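Local atomic coordinates of HTH-type transcriptional repressor Rv2887 (Mycobacterium tuberculosis, PDB entry 5HSM), a protein that is a homodimeric repressor that binds the promoter of the methyltransferase gene htm, also represses several other genes, and binds salicylate and para-aminosalicylic acid. Residues F59-M64 with A74-H79. Sequence-based numbering, arbitrary orientation.
Sequences FVCLRM and AELARH
Segments 59-64 and 74-79, belonging to successive helices of the chain, cross at 117° with their axes 10.6 Å apart. The backbones come closest at Cys61 and Leu76, CA to CA 6.9 Å. Leu76 and Met64 account for most of the buried surface, and their side chains run alongside one another in opposite senses. The CD2 branch of Leu76 lodges against the methionine at two points, 3.7 Å from Met64 CB and 3.7 Å from Met64 CE. A turn at the last torsion of Met64 (chi3 -66°) folds its methyl back onto Leu76, where CE also lies 3.6 Å from the backbone O of Leu76. Leu76 CD1 lies more loosely against Cys61 SG, at 4.3 Å. One turn on, the sulfur of Met64 rests beside the base of the histidine, SD to His79 CB 3.8 Å, while the imidazole turns off from Met64, with Glu75 O above one face near the rim of the ring. No hydrogen bond joins the two segments; the interface is van der Waals contact throughout. Met87, Val90 and Leu91 of helix 84-96 pack on Cys61, and Met87 also meets Ala77, so helix 84-96 packs against the same cluster. Such a three-helix arrangement, with helix 73-79 set across helix 56-67 ahead of helix 84-96, is characteristic of the winged helix-turn-helix domain of MarR-family regulators.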
ATOM      1  N   PHE A  59     -15.332   2.172  -2.944  1.00 26.36           N
ATOM      2  CA  PHE A  59     -15.470   3.110  -1.840  1.00 25.00           C
ATOM      3  C   PHE A  59     -14.476   4.274  -1.944  1.00 27.91           C
ATOM      4  O   PHE A  59     -14.843   5.426  -1.738  1.00 26.63           O
ATOM      5  CB  PHE A  59     -15.283   2.420  -0.497  1.00 27.09           C
ATOM      6  CG  PHE A  59     -15.197   3.386   0.635  1.00 26.54           C
ATOM      7  CD1 PHE A  59     -16.288   4.183   0.961  1.00 33.75           C
ATOM      8  CD2 PHE A  59     -14.023   3.537   1.347  1.00 26.89           C
ATOM      9  CE1 PHE A  59     -16.205   5.104   1.996  1.00 33.54           C
ATOM     10  CE2 PHE A  59     -13.928   4.450   2.381  1.00 31.19           C
ATOM     11  CZ  PHE A  59     -15.024   5.232   2.711  1.00 38.23           C
ATOM     12  N   VAL A  60     -13.223   3.972  -2.254  1.00 25.44           N
ATOM     13  CA  VAL A  60     -12.212   5.028  -2.399  1.00 26.81           C
ATOM     14  C   VAL A  60     -12.634   6.059  -3.467  1.00 27.84           C
ATOM     15  O   VAL A  60     -12.587   7.284  -3.230  1.00 28.10           O
ATOM     16  CB  VAL A  60     -10.841   4.415  -2.727  1.00 24.39           C
ATOM     17  CG1 VAL A  60      -9.835   5.491  -3.101  1.00 31.76           C
ATOM     18  CG2 VAL A  60     -10.326   3.613  -1.516  1.00 25.10           C
ATOM     19  N   CYS A  61     -13.082   5.567  -4.621  1.00 26.76           N
ATOM     20  CA  CYS A  61     -13.595   6.442  -5.679  1.00 24.76           C
ATOM     21  C   CYS A  61     -14.784   7.291  -5.209  1.00 28.58           C
ATOM     22  O   CYS A  61     -14.803   8.515  -5.373  1.00 25.42           O
ATOM     23  CB  CYS A  61     -14.006   5.614  -6.900  1.00 27.29           C
ATOM     24  SG  CYS A  61     -14.736   6.566  -8.257  1.00 32.01           S
ATOM     25  N   LEU A  62     -15.786   6.621  -4.644  1.00 26.83           N
ATOM     26  CA  LEU A  62     -16.952   7.283  -4.056  1.00 26.47           C
ATOM     27  C   LEU A  62     -16.576   8.421  -3.090  1.00 35.20           C
ATOM     28  O   LEU A  62     -17.108   9.532  -3.171  1.00 30.51           O
ATOM     29  CB  LEU A  62     -17.804   6.229  -3.334  1.00 29.23           C
ATOM     30  CG  LEU A  62     -19.260   6.508  -2.971  1.00 42.10           C
ATOM     31  CD1 LEU A  62     -20.085   6.756  -4.223  1.00 38.24           C
ATOM     32  CD2 LEU A  62     -19.818   5.327  -2.193  1.00 35.57           C
ATOM     33  N   ARG A  63     -15.647   8.143  -2.183  1.00 28.10           N
ATOM     34  CA  ARG A  63     -15.238   9.122  -1.191  1.00 36.50           C
ATOM     35  C   ARG A  63     -14.533  10.313  -1.849  1.00 32.64           C
ATOM     36  O   ARG A  63     -14.779  11.482  -1.495  1.00 28.07           O
ATOM     37  CB  ARG A  63     -14.330   8.464  -0.144  1.00 32.43           C
ATOM     38  CG  ARG A  63     -13.892   9.411   0.946  1.00 51.15           C
ATOM     39  CD  ARG A  63     -13.710   8.695   2.260  1.00 53.47           C
ATOM     40  NE  ARG A  63     -13.461   9.628   3.355  1.00 55.65           N
ATOM     41  CZ  ARG A  63     -14.405  10.355   3.953  1.00 65.60           C
ATOM     42  NH1 ARG A  63     -15.674  10.272   3.565  1.00 57.67           N
ATOM     43  NH2 ARG A  63     -14.078  11.172   4.946  1.00 63.89           N
ATOM     44  N   MET A  64     -13.672  10.014  -2.820  1.00 30.87           N
ATOM     45  CA  MET A  64     -12.966  11.069  -3.550  1.00 30.71           C
ATOM     46  C   MET A  64     -13.944  12.003  -4.269  1.00 38.63           C
ATOM     47  O   MET A  64     -13.788  13.230  -4.252  1.00 32.37           O
ATOM     48  CB  MET A  64     -11.989  10.466  -4.557  1.00 30.38           C
ATOM     49  CG  MET A  64     -10.738   9.899  -3.931  1.00 30.62           C
ATOM     50  SD  MET A  64      -9.473   9.534  -5.158  1.00 37.77           S
ATOM     51  CE  MET A  64     -10.236   8.210  -6.077  1.00 32.56           C
ATOM     52  N   ALA A  74      -9.281  10.221 -15.011  1.00 40.11           N
ATOM     53  CA  ALA A  74      -7.823  10.236 -14.972  1.00 42.41           C
ATOM     54  C   ALA A  74      -7.350  10.839 -13.658  1.00 37.22           C
ATOM     55  O   ALA A  74      -6.412  10.355 -13.023  1.00 38.78           O
ATOM     56  CB  ALA A  74      -7.259  11.020 -16.148  1.00 56.74           C
ATOM     57  N   GLU A  75      -8.015  11.910 -13.255  1.00 31.58           N
ATOM     58  CA  GLU A  75      -7.671  12.578 -12.006  1.00 38.26           C
ATOM     59  C   GLU A  75      -7.817  11.650 -10.811  1.00 33.26           C
ATOM     60  O   GLU A  75      -6.938  11.565  -9.934  1.00 42.27           O
ATOM     61  CB  GLU A  75      -8.543  13.835 -11.822  1.00 37.73           C
ATOM     62  CG  GLU A  75      -8.191  14.887 -12.873  1.00 50.33           C
ATOM     63  CD  GLU A  75      -9.211  15.975 -13.094  1.00 56.65           C
ATOM     64  OE1 GLU A  75      -9.015  16.726 -14.072  1.00 67.38           O
ATOM     65  OE2 GLU A  75     -10.160  16.106 -12.298  1.00 53.82           O
ATOM     66  N   LEU A  76      -8.969  10.994 -10.762  1.00 32.50           N
ATOM     67  CA  LEU A  76      -9.273  10.016  -9.733  1.00 33.06           C
ATOM     68  C   LEU A  76      -8.243   8.892  -9.717  1.00 33.59           C
ATOM     69  O   LEU A  76      -7.798   8.460  -8.655  1.00 31.92           O
ATOM     70  CB  LEU A  76     -10.675   9.438  -9.967  1.00 34.80           C
ATOM     71  CG  LEU A  76     -11.836  10.410  -9.772  1.00 36.13           C
ATOM     72  CD1 LEU A  76     -13.067   9.867 -10.482  1.00 25.80           C
ATOM     73  CD2 LEU A  76     -12.108  10.587  -8.284  1.00 29.87           C
ATOM     74  N   ALA A  77      -7.880   8.422 -10.907  1.00 33.37           N
ATOM     75  CA  ALA A  77      -6.946   7.314 -11.054  1.00 32.06           C
ATOM     76  C   ALA A  77      -5.563   7.698 -10.547  1.00 38.33           C
ATOM     77  O   ALA A  77      -4.867   6.867  -9.951  1.00 40.98           O
ATOM     78  CB  ALA A  77      -6.874   6.863 -12.513  1.00 35.69           C
ATOM     79  N   ARG A  78      -5.165   8.949 -10.790  1.00 40.53           N
ATOM     80  CA  ARG A  78      -3.877   9.444 -10.307  1.00 46.85           C
ATOM     81  C   ARG A  78      -3.894   9.611  -8.795  1.00 50.07           C
ATOM     82  O   ARG A  78      -2.942   9.225  -8.125  1.00 46.22           O
ATOM     83  CB  ARG A  78      -3.481  10.758 -10.997  1.00 55.07           C
ATOM     84  CG  ARG A  78      -3.022  10.557 -12.430  1.00 72.28           C
ATOM     85  CD  ARG A  78      -2.365  11.817 -12.952  1.00 79.00           C
ATOM     86  NE  ARG A  78      -3.018  12.357 -14.135  1.00 77.98           N
ATOM     87  CZ  ARG A  78      -3.446  13.603 -14.249  1.00 81.71           C
ATOM     88  NH1 ARG A  78      -3.310  14.450 -13.251  1.00 83.02           N
ATOM     89  NH2 ARG A  78      -4.017  14.005 -15.368  1.00 92.19           N
ATOM     90  N   HIS A  79      -4.993  10.119  -8.243  1.00 47.89           N
ATOM     91  CA  HIS A  79      -5.060  10.295  -6.795  1.00 43.89           C
ATOM     92  C   HIS A  79      -5.118   8.956  -6.056  1.00 46.35           C
ATOM     93  O   HIS A  79      -4.618   8.835  -4.936  1.00 46.30           O
ATOM     94  CB  HIS A  79      -6.262  11.160  -6.420  1.00 55.35           C
ATOM     95  CG  HIS A  79      -6.177  12.561  -6.936  1.00 61.29           C
ATOM     96  ND1 HIS A  79      -7.185  13.486  -6.748  1.00 57.94           N
ATOM     97  CD2 HIS A  79      -5.205  13.203  -7.627  1.00 71.54           C
ATOM     98  CE1 HIS A  79      -6.837  14.632  -7.303  1.00 60.73           C
ATOM     99  NE2 HIS A  79      -5.641  14.488  -7.846  1.00 57.71           N
TER